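Local structure of alkylpurine DNA glycosylase AlkC (Pseudomonas fluorescens, 5VHV) at residues 66-69 with 70-74; 98-101 with 102-106; 127-130 with 131-134. The protein probably excises alkylated purine bases from DNA to start base excision repair, and does so without flipping the damaged nucleotide out of the helix. One frame throughout, in Å; residues are numbered along the deposited sequence.

Contact 1. Residues 66-69 with 70-74; sequences PQTL and TLLYA
Within helix 65-75, the pairs T68-L72 and L69-Y73 each meet one turn apart, and the carbonyl groups of the first turn do much of the touching. T68 O accepts the backbone N-H of L72 at 2.9 Å, and L69 O takes that of Y73 at 2.8 Å. The preceding steps are slacker: T70 N reaches P66 O at 3.1 Å, while the bond from L71 N to Q67 O is weak.

Both helical oxygens also carry side-chain carbon. L72 CG sits 3.3 Å from T68 O, and its methyl CD1 lies 4.1 Å from T68 CG2. These two side chains run next to each other and point the same way, into the ground between this helix and helix 87-95, where T68 and L72 both touch Y91. T68 has its hydroxyl beside its own backbone N (chi1 -59°), placing OG1 in a hydrogen bond with D64 O, just ahead of the helix, while CG2 is the branch that goes to L72.

This is one of the helices in the curved, HEAT-like solenoid expected of the DNA alkylation repair family, and it also packs against helix 100-110. Y73 turns that way. Its ring carbon CD1 comes 3.2 Å from L69 O, in an oblique approach, and the same ring stacks on Y109 and meets F110 edge-to-face. L69 itself reaches R102 of helix 100-110 and V92 of helix 87-95.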
ATOM      1  N   PRO A  66      -9.497 -18.109  26.200  1.00 21.51           N
ATOM      2  CA  PRO A  66      -8.270 -17.711  26.914  1.00 26.41           C
ATOM      3  C   PRO A  66      -7.215 -18.803  26.958  1.00 25.85           C
ATOM      4  O   PRO A  66      -6.022 -18.512  26.804  1.00 23.18           O
ATOM      5  CB  PRO A  66      -8.776 -17.359  28.319  1.00 26.33           C
ATOM      6  CG  PRO A  66     -10.242 -17.072  28.152  1.00 33.36           C
ATOM      7  CD  PRO A  66     -10.700 -17.984  27.050  1.00 24.28           C
ATOM      8  N   GLN A  67      -7.619 -20.056  27.164  1.00 23.73           N
ATOM      9  CA  GLN A  67      -6.654 -21.153  27.203  1.00 21.41           C
ATOM     10  C   GLN A  67      -5.982 -21.349  25.851  1.00 25.03           C
ATOM     11  O   GLN A  67      -4.765 -21.577  25.776  1.00 23.46           O
ATOM     12  CB  GLN A  67      -7.344 -22.451  27.630  1.00 22.67           C
ATOM     13  CG  GLN A  67      -7.878 -22.470  29.055  1.00 31.79           C
ATOM     14  CD  GLN A  67      -8.754 -23.697  29.333  1.00 53.45           C
ATOM     15  OE1 GLN A  67      -9.497 -24.175  28.462  1.00 34.81           O
ATOM     16  NE2 GLN A  67      -8.660 -24.212  30.546  1.00 57.09           N
ATOM     17  N   THR A  68      -6.749 -21.265  24.769  1.00 20.38           N
ATOM     18  CA  THR A  68      -6.143 -21.385  23.448  1.00 19.07           C
ATOM     19  C   THR A  68      -5.189 -20.222  23.189  1.00 22.28           C
ATOM     20  O   THR A  68      -4.103 -20.418  22.630  1.00 21.52           O
ATOM     21  CB  THR A  68      -7.227 -21.473  22.360  1.00 21.50           C
ATOM     22  OG1 THR A  68      -8.074 -22.608  22.619  1.00 22.02           O
ATOM     23  CG2 THR A  68      -6.599 -21.639  20.988  1.00 23.39           C
ATOM     24  N   LEU A  69      -5.562 -19.004  23.602  1.00 21.76           N
ATOM     25  CA  LEU A  69      -4.667 -17.863  23.397  1.00 23.52           C
ATOM     26  C   LEU A  69      -3.325 -18.093  24.084  1.00 20.19           C
ATOM     27  O   LEU A  69      -2.271 -17.754  23.533  1.00 21.53           O
ATOM     28  CB  LEU A  69      -5.307 -16.571  23.912  1.00 21.98           C
ATOM     29  CG  LEU A  69      -6.329 -15.846  23.042  1.00 26.24           C
ATOM     30  CD1 LEU A  69      -6.647 -14.521  23.715  1.00 23.51           C
ATOM     31  CD2 LEU A  69      -5.842 -15.628  21.609  1.00 26.76           C
ATOM     32  N   THR A  70      -3.344 -18.671  25.282  1.00 19.29           N
ATOM     33  CA  THR A  70      -2.086 -18.981  25.961  1.00 23.80           C
ATOM     34  C   THR A  70      -1.192 -19.857  25.089  1.00 28.05           C
ATOM     35  O   THR A  70       0.015 -19.603  24.976  1.00 24.28           O
ATOM     36  CB  THR A  70      -2.373 -19.645  27.306  1.00 34.37           C
ATOM     37  OG1 THR A  70      -3.045 -18.695  28.143  1.00 31.38           O
ATOM     38  CG2 THR A  70      -1.086 -20.099  27.992  1.00 34.68           C
ATOM     39  N   LEU A  71      -1.764 -20.878  24.446  1.00 23.00           N
ATOM     40  CA  LEU A  71      -0.972 -21.717  23.547  1.00 24.14           C
ATOM     41  C   LEU A  71      -0.455 -20.912  22.362  1.00 22.22           C
ATOM     42  O   LEU A  71       0.687 -21.090  21.927  1.00 22.06           O
ATOM     43  CB  LEU A  71      -1.794 -22.885  23.030  1.00 22.21           C
ATOM     44  CG  LEU A  71      -2.393 -23.822  24.078  1.00 24.10           C
ATOM     45  CD1 LEU A  71      -3.161 -24.927  23.389  1.00 32.84           C
ATOM     46  CD2 LEU A  71      -1.309 -24.410  24.984  1.00 31.45           C
ATOM     47  N   LEU A  72      -1.302 -20.058  21.797  1.00 18.71           N
ATOM     48  CA  LEU A  72      -0.914 -19.324  20.602  1.00 17.81           C
ATOM     49  C   LEU A  72       0.154 -18.269  20.908  1.00 20.49           C
ATOM     50  O   LEU A  72       1.005 -17.982  20.052  1.00 20.13           O
ATOM     51  CB  LEU A  72      -2.155 -18.702  19.973  1.00 17.64           C
ATOM     52  CG  LEU A  72      -3.235 -19.707  19.490  1.00 21.17           C
ATOM     53  CD1 LEU A  72      -4.402 -18.936  18.890  1.00 19.78           C
ATOM     54  CD2 LEU A  72      -2.694 -20.704  18.462  1.00 24.49           C
ATOM     55  N   TYR A  73       0.138 -17.689  22.114  1.00 22.85           N
ATOM     56  CA  TYR A  73       1.251 -16.841  22.528  1.00 26.95           C
ATOM     57  C   TYR A  73       2.567 -17.610  22.474  1.00 23.90           C
ATOM     58  O   TYR A  73       3.589 -17.070  22.031  1.00 22.14           O
ATOM     59  CB  TYR A  73       1.036 -16.306  23.943  1.00 21.64           C
ATOM     60  CG  TYR A  73       0.303 -14.984  24.078  1.00 21.68           C
ATOM     61  CD1 TYR A  73      -0.950 -14.786  23.504  1.00 24.33           C
ATOM     62  CD2 TYR A  73       0.865 -13.931  24.809  1.00 28.50           C
ATOM     63  CE1 TYR A  73      -1.628 -13.579  23.657  1.00 27.37           C
ATOM     64  CE2 TYR A  73       0.201 -12.722  24.976  1.00 32.55           C
ATOM     65  CZ  TYR A  73      -1.046 -12.546  24.397  1.00 35.94           C
ATOM     66  OH  TYR A  73      -1.711 -11.344  24.566  1.00 28.22           O
ATOM     67  N   ALA A  74       2.573 -18.864  22.948  1.00 24.09           N
ATOM     68  CA  ALA A  74       3.801 -19.651  22.912  1.00 22.02           C
ATOM     69  C   ALA A  74       4.145 -20.090  21.501  1.00 25.74           C
ATOM     70  O   ALA A  74       5.330 -20.235  21.169  1.00 21.38           O
ATOM     71  CB  ALA A  74       3.688 -20.871  23.817  1.00 22.76           C
TER

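Contact 2. Residues 98-101 with 102-106; sequences DDFK and RSMAA
R102 reaches back to D99 along nearly its whole length, at the N-terminal end of helix 100-110. Its CB lies 3.7 Å from D99 OD1, already alongside the carboxylate. CG stands opposite the backbone N, which sends the chain toward the start of the helix, and CD comes within 3.4 Å of D99 OD2. A bend at chi3 (-62°) then turns NE onto that same oxygen, at 2.9 Å, in a salt bridge that is also a hydrogen bond. The oxygen sits near the guanidinium plane, at the edge of the group, but NE meets OD2 on its syn side and 34° out of the carboxylate plane; the two flat groups are turned 66° against each other. Past NE the grip on D99 slackens, and CZ packs on P66 of helix 65-75.

D99 occupies the N-cap position, yet its carboxylate makes no capping bond; OD2 instead bridges to R102. The ordinary helical bond is kept, S103 N to D99 O at 2.9 Å, and S103 OG is tied to Y65 OH and G96 O. The N-H of F100, first residue of the helix, binds a sulfonate oxygen of a MES molecule, probably from the crystallisation liquor.

One turn on, M104 lays its CG over one face of the F100 ring, 3.8 Å from the centroid, a CH-pi contact. Its SD follows obliquely at 4.4 Å from that centroid, a Met-aromatic pair on the side facing helix 119-126. An acidic group at the helix start and an anion on its amide should both suit the positive end of the helix dipole, and the R102 bridge would offset part of the negative charge.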
ATOM      1  N   ASP A  98     -16.190 -11.269  21.901  1.00 20.39           N
ATOM      2  CA  ASP A  98     -16.817 -11.072  23.209  1.00 21.55           C
ATOM      3  C   ASP A  98     -15.814 -11.101  24.359  1.00 25.76           C
ATOM      4  O   ASP A  98     -16.206 -11.281  25.519  1.00 23.56           O
ATOM      5  CB  ASP A  98     -17.916 -12.116  23.465  1.00 29.82           C
ATOM      6  CG  ASP A  98     -18.780 -11.769  24.701  1.00 59.23           C
ATOM      7  OD1 ASP A  98     -19.260 -10.619  24.769  1.00 38.97           O
ATOM      8  OD2 ASP A  98     -18.973 -12.619  25.607  1.00 44.43           O
ATOM      9  N   ASP A  99     -14.533 -10.917  24.068  1.00 18.41           N
ATOM     10  CA  ASP A  99     -13.492 -10.843  25.079  1.00 19.65           C
ATOM     11  C   ASP A  99     -12.551  -9.736  24.576  1.00 24.26           C
ATOM     12  O   ASP A  99     -11.388  -9.954  24.206  1.00 21.41           O
ATOM     13  CB  ASP A  99     -12.794 -12.196  25.259  1.00 21.96           C
ATOM     14  CG  ASP A  99     -12.108 -12.331  26.599  1.00 28.02           C
ATOM     15  OD1 ASP A  99     -12.114 -11.360  27.385  1.00 34.46           O
ATOM     16  OD2 ASP A  99     -11.539 -13.413  26.864  1.00 27.22           O
ATOM     17  N   PHE A 100     -13.096  -8.514  24.536  1.00 18.70           N
ATOM     18  CA  PHE A 100     -12.457  -7.402  23.828  1.00 18.22           C
ATOM     19  C   PHE A 100     -11.079  -7.082  24.390  1.00 20.47           C
ATOM     20  O   PHE A 100     -10.099  -6.989  23.644  1.00 19.23           O
ATOM     21  CB  PHE A 100     -13.358  -6.170  23.885  1.00 17.32           C
ATOM     22  CG  PHE A 100     -12.803  -4.986  23.156  1.00 15.54           C
ATOM     23  CD1 PHE A 100     -12.965  -4.868  21.792  1.00 20.22           C
ATOM     24  CD2 PHE A 100     -12.096  -3.996  23.829  1.00 19.16           C
ATOM     25  CE1 PHE A 100     -12.448  -3.783  21.116  1.00 22.31           C
ATOM     26  CE2 PHE A 100     -11.564  -2.918  23.129  1.00 19.94           C
ATOM     27  CZ  PHE A 100     -11.749  -2.822  21.789  1.00 20.31           C
ATOM     28  N   LYS A 101     -10.978  -6.886  25.706  1.00 18.84           N
ATOM     29  CA  LYS A 101      -9.711  -6.404  26.234  1.00 21.93           C
ATOM     30  C   LYS A 101      -8.619  -7.447  26.051  1.00 20.98           C
ATOM     31  O   LYS A 101      -7.490  -7.120  25.663  1.00 22.23           O
ATOM     32  CB  LYS A 101      -9.884  -6.003  27.697  1.00 28.55           C
ATOM     33  CG  LYS A 101     -10.578  -4.657  27.779  1.00 68.28           C
ATOM     34  CD  LYS A 101     -11.100  -4.311  29.142  1.00 93.51           C
ATOM     35  CE  LYS A 101     -11.781  -2.954  29.083  1.00 82.34           C
ATOM     36  NZ  LYS A 101     -12.624  -2.714  30.267  1.00 49.32           N
ATOM     37  N   ARG A 102      -8.959  -8.714  26.264  1.00 20.50           N
ATOM     38  CA  ARG A 102      -7.974  -9.765  26.050  1.00 20.99           C
ATOM     39  C   ARG A 102      -7.567  -9.828  24.587  1.00 19.25           C
ATOM     40  O   ARG A 102      -6.390 -10.044  24.273  1.00 19.88           O
ATOM     41  CB  ARG A 102      -8.542 -11.107  26.504  1.00 25.96           C
ATOM     42  CG  ARG A 102      -7.504 -12.180  26.676  1.00 36.91           C
ATOM     43  CD  ARG A 102      -8.152 -13.537  26.915  1.00 35.00           C
ATOM     44  NE  ARG A 102      -8.956 -13.569  28.133  1.00 31.78           N
ATOM     45  CZ  ARG A 102      -8.479 -13.812  29.347  1.00 34.55           C
ATOM     46  NH1 ARG A 102      -7.179 -14.030  29.528  1.00 43.55           N
ATOM     47  NH2 ARG A 102      -9.310 -13.838  30.381  1.00 35.22           N
ATOM     48  N   SER A 103      -8.536  -9.663  23.677  1.00 16.89           N
ATOM     49  CA  SER A 103      -8.248  -9.709  22.249  1.00 18.68           C
ATOM     50  C   SER A 103      -7.357  -8.548  21.819  1.00 19.67           C
ATOM     51  O   SER A 103      -6.424  -8.734  21.028  1.00 16.13           O
ATOM     52  CB  SER A 103      -9.550  -9.721  21.456  1.00 18.55           C
ATOM     53  OG  SER A 103     -10.220 -10.968  21.659  1.00 19.10           O
ATOM     54  N   MET A 104      -7.596  -7.354  22.362  1.00 14.21           N
ATOM     55  CA  MET A 104      -6.727  -6.235  22.025  1.00 17.05           C
ATOM     56  C   MET A 104      -5.300  -6.508  22.475  1.00 15.91           C
ATOM     57  O   MET A 104      -4.345  -6.207  21.743  1.00 15.64           O
ATOM     58  CB  MET A 104      -7.241  -4.941  22.654  1.00 20.10           C
ATOM     59  CG  MET A 104      -8.528  -4.408  22.037  1.00 17.26           C
ATOM     60  SD  MET A 104      -8.466  -4.127  20.262  1.00 17.18           S
ATOM     61  CE  MET A 104      -9.366  -5.568  19.673  1.00 19.28           C
ATOM     62  N   ALA A 105      -5.132  -7.054  23.681  1.00 17.11           N
ATOM     63  CA  ALA A 105      -3.795  -7.352  24.172  1.00 18.40           C
ATOM     64  C   ALA A 105      -3.135  -8.395  23.292  1.00 17.05           C
ATOM     65  O   ALA A 105      -1.940  -8.291  22.986  1.00 17.12           O
ATOM     66  CB  ALA A 105      -3.840  -7.826  25.629  1.00 21.94           C
ATOM     67  N   ALA A 106      -3.915  -9.387  22.837  1.00 18.50           N
ATOM     68  CA  ALA A 106      -3.391 -10.406  21.932  1.00 17.78           C
ATOM     69  C   ALA A 106      -2.948  -9.815  20.595  1.00 19.02           C
ATOM     70  O   ALA A 106      -1.903 -10.204  20.057  1.00 17.03           O
ATOM     71  CB  ALA A 106      -4.434 -11.507  21.705  1.00 14.82           C
TER

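Contact 3. Residues 127-130 with 131-134; sequences DFQR and TLAV
T131 and L132 have the largest shares of this contact, which spans the first turn of helix 128-138 with D127 at its N-cap. The cap side chain makes no capping bond, and D127 meets the helix through its carbonyl oxygen. D127 O is gripped twice by T131, from the backbone N at 3.0 Å and from the hydroxyl OG1 at 2.9 Å. The two donors arrive differently: N lies nearly in line with the C=O bond, whereas OG1 stands above the carbonyl plane, 38° out of it. T131 can do this because its hydroxyl sits beside its own backbone N (chi1 -53°), folded back toward the preceding turn. The buried OG1 also has a weak hydrogen bond to F123 O of helix 119-126, and the threonine packs on I120 and L124 of that helix.

L132 lies on another flank of the turn. Its N-H goes to F128 O at 2.8 Å. Its CB lies over one face of the F128 ring, and the leucine and phenylalanine side chains run next to each other in the same direction, with CD2 3.9 Å from F128 CE2. Beyond the contact the F128 ring packs on E166 and V167, so this flank packs against helix 165-169, within the HEAT-like solenoid expected for the family.

R130 stretches its chain out from the helix, and outside the contact its NH1 meets a sulfonate oxygen of a bound MES, probably from the crystallisation liquor, in a salt bridge. Q129 is bent at chi2 (65°), which swings its amide over toward the leucine: Q129 NE2 ends 3.7 Å from the methyl carbon L132 CD2.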
ATOM      1  N   ASP A 127     -17.076  -2.650  16.369  1.00 16.47           N
ATOM      2  CA  ASP A 127     -16.927  -1.905  17.625  1.00 20.07           C
ATOM      3  C   ASP A 127     -16.012  -0.699  17.396  1.00 17.61           C
ATOM      4  O   ASP A 127     -14.934  -0.564  17.984  1.00 15.84           O
ATOM      5  CB  ASP A 127     -16.367  -2.832  18.701  1.00 15.71           C
ATOM      6  CG  ASP A 127     -17.339  -3.924  19.051  1.00 27.79           C
ATOM      7  OD1 ASP A 127     -18.218  -3.698  19.889  1.00 26.17           O
ATOM      8  OD2 ASP A 127     -17.262  -4.977  18.421  1.00 24.93           O
ATOM      9  N   PHE A 128     -16.452   0.203  16.517  1.00 15.90           N
ATOM     10  CA  PHE A 128     -15.548   1.219  16.002  1.00 16.58           C
ATOM     11  C   PHE A 128     -14.983   2.089  17.125  1.00 15.14           C
ATOM     12  O   PHE A 128     -13.759   2.238  17.244  1.00 16.48           O
ATOM     13  CB  PHE A 128     -16.231   2.099  14.962  1.00 18.86           C
ATOM     14  CG  PHE A 128     -15.323   3.160  14.452  1.00 15.95           C
ATOM     15  CD1 PHE A 128     -14.307   2.829  13.583  1.00 15.33           C
ATOM     16  CD2 PHE A 128     -15.430   4.458  14.902  1.00 20.25           C
ATOM     17  CE1 PHE A 128     -13.422   3.773  13.126  1.00 18.41           C
ATOM     18  CE2 PHE A 128     -14.540   5.431  14.452  1.00 20.98           C
ATOM     19  CZ  PHE A 128     -13.534   5.085  13.560  1.00 19.04           C
ATOM     20  N   GLN A 129     -15.855   2.688  17.939  1.00 16.03           N
ATOM     21  CA  GLN A 129     -15.371   3.676  18.913  1.00 15.60           C
ATOM     22  C   GLN A 129     -14.462   3.016  19.946  1.00 19.24           C
ATOM     23  O   GLN A 129     -13.408   3.568  20.303  1.00 19.62           O
ATOM     24  CB  GLN A 129     -16.560   4.388  19.585  1.00 16.78           C
ATOM     25  CG  GLN A 129     -16.263   5.779  20.121  1.00 34.19           C
ATOM     26  CD  GLN A 129     -15.918   6.796  19.010  1.00 21.21           C
ATOM     27  OE1 GLN A 129     -16.654   6.949  18.037  1.00 35.86           O
ATOM     28  NE2 GLN A 129     -14.794   7.455  19.157  1.00 38.95           N
ATOM     29  N   ARG A 130     -14.840   1.816  20.413  1.00 15.48           N
ATOM     30  CA  ARG A 130     -14.032   1.114  21.407  1.00 15.49           C
ATOM     31  C   ARG A 130     -12.644   0.814  20.861  1.00 16.18           C
ATOM     32  O   ARG A 130     -11.639   0.965  21.568  1.00 18.94           O
ATOM     33  CB  ARG A 130     -14.721  -0.180  21.829  1.00 15.66           C
ATOM     34  CG  ARG A 130     -14.405  -0.595  23.262  1.00 19.57           C
ATOM     35  CD  ARG A 130     -15.070  -1.924  23.629  1.00 22.31           C
ATOM     36  NE  ARG A 130     -14.866  -2.228  25.045  1.00 22.55           N
ATOM     37  CZ  ARG A 130     -15.321  -3.320  25.657  1.00 22.94           C
ATOM     38  NH1 ARG A 130     -16.025  -4.239  24.984  1.00 20.51           N
ATOM     39  NH2 ARG A 130     -15.052  -3.504  26.944  1.00 28.96           N
ATOM     40  N   THR A 131     -12.576   0.383  19.603  1.00 17.14           N
ATOM     41  CA  THR A 131     -11.312  -0.010  18.992  1.00 14.15           C
ATOM     42  C   THR A 131     -10.478   1.216  18.630  1.00 15.89           C
ATOM     43  O   THR A 131      -9.248   1.210  18.783  1.00 16.69           O
ATOM     44  CB  THR A 131     -11.586  -0.878  17.755  1.00 13.48           C
ATOM     45  OG1 THR A 131     -12.448  -1.977  18.112  1.00 14.72           O
ATOM     46  CG2 THR A 131     -10.307  -1.437  17.175  1.00 15.75           C
ATOM     47  N   LEU A 132     -11.140   2.289  18.183  1.00 16.51           N
ATOM     48  CA  LEU A 132     -10.423   3.527  17.897  1.00 16.24           C
ATOM     49  C   LEU A 132      -9.642   4.001  19.119  1.00 16.62           C
ATOM     50  O   LEU A 132      -8.483   4.430  19.002  1.00 17.43           O
ATOM     51  CB  LEU A 132     -11.398   4.617  17.425  1.00 17.74           C
ATOM     52  CG  LEU A 132     -10.778   6.005  17.182  1.00 21.62           C
ATOM     53  CD1 LEU A 132      -9.776   5.980  16.032  1.00 19.86           C
ATOM     54  CD2 LEU A 132     -11.865   7.010  16.879  1.00 22.88           C
ATOM     55  N   ALA A 133     -10.247   3.908  20.305  1.00 18.06           N
ATOM     56  CA  ALA A 133      -9.561   4.359  21.517  1.00 19.28           C
ATOM     57  C   ALA A 133      -8.292   3.554  21.754  1.00 18.82           C
ATOM     58  O   ALA A 133      -7.252   4.100  22.148  1.00 19.43           O
ATOM     59  CB  ALA A 133     -10.490   4.250  22.727  1.00 22.25           C
ATOM     60  N   VAL A 134      -8.354   2.254  21.487  1.00 18.01           N
ATOM     61  CA  VAL A 134      -7.177   1.403  21.626  1.00 16.31           C
ATOM     62  C   VAL A 134      -6.104   1.815  20.642  1.00 17.22           C
ATOM     63  O   VAL A 134      -4.918   1.921  20.989  1.00 17.88           O
ATOM     64  CB  VAL A 134      -7.583  -0.065  21.431  1.00 20.01           C
ATOM     65  CG1 VAL A 134      -6.346  -0.955  21.313  1.00 18.92           C
ATOM     66  CG2 VAL A 134      -8.489  -0.482  22.566  1.00 20.75           C
TER

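How the contacts relate
From the N terminus the chain passes contact 1 in helix 65-75, contact 2 in helix 100-110 and contact 3 in helix 128-138. The three stand in series, none nested in or crossing another, and none closes a loop, since the paired segments are adjacent in sequence. The centres of contacts 1 and 2 lie about 12 Å apart, as do those of 2 and 3, so 98-106 is the middle piece: Y73 and L69 pack against it from one side, R130 and V134 against F100, K101 and M104 from the other. Contacts 1 and 3 do not touch, their nearest atoms about 12 Å apart. Together they link three solenoid helices, with 87-95 and 119-126 intervening.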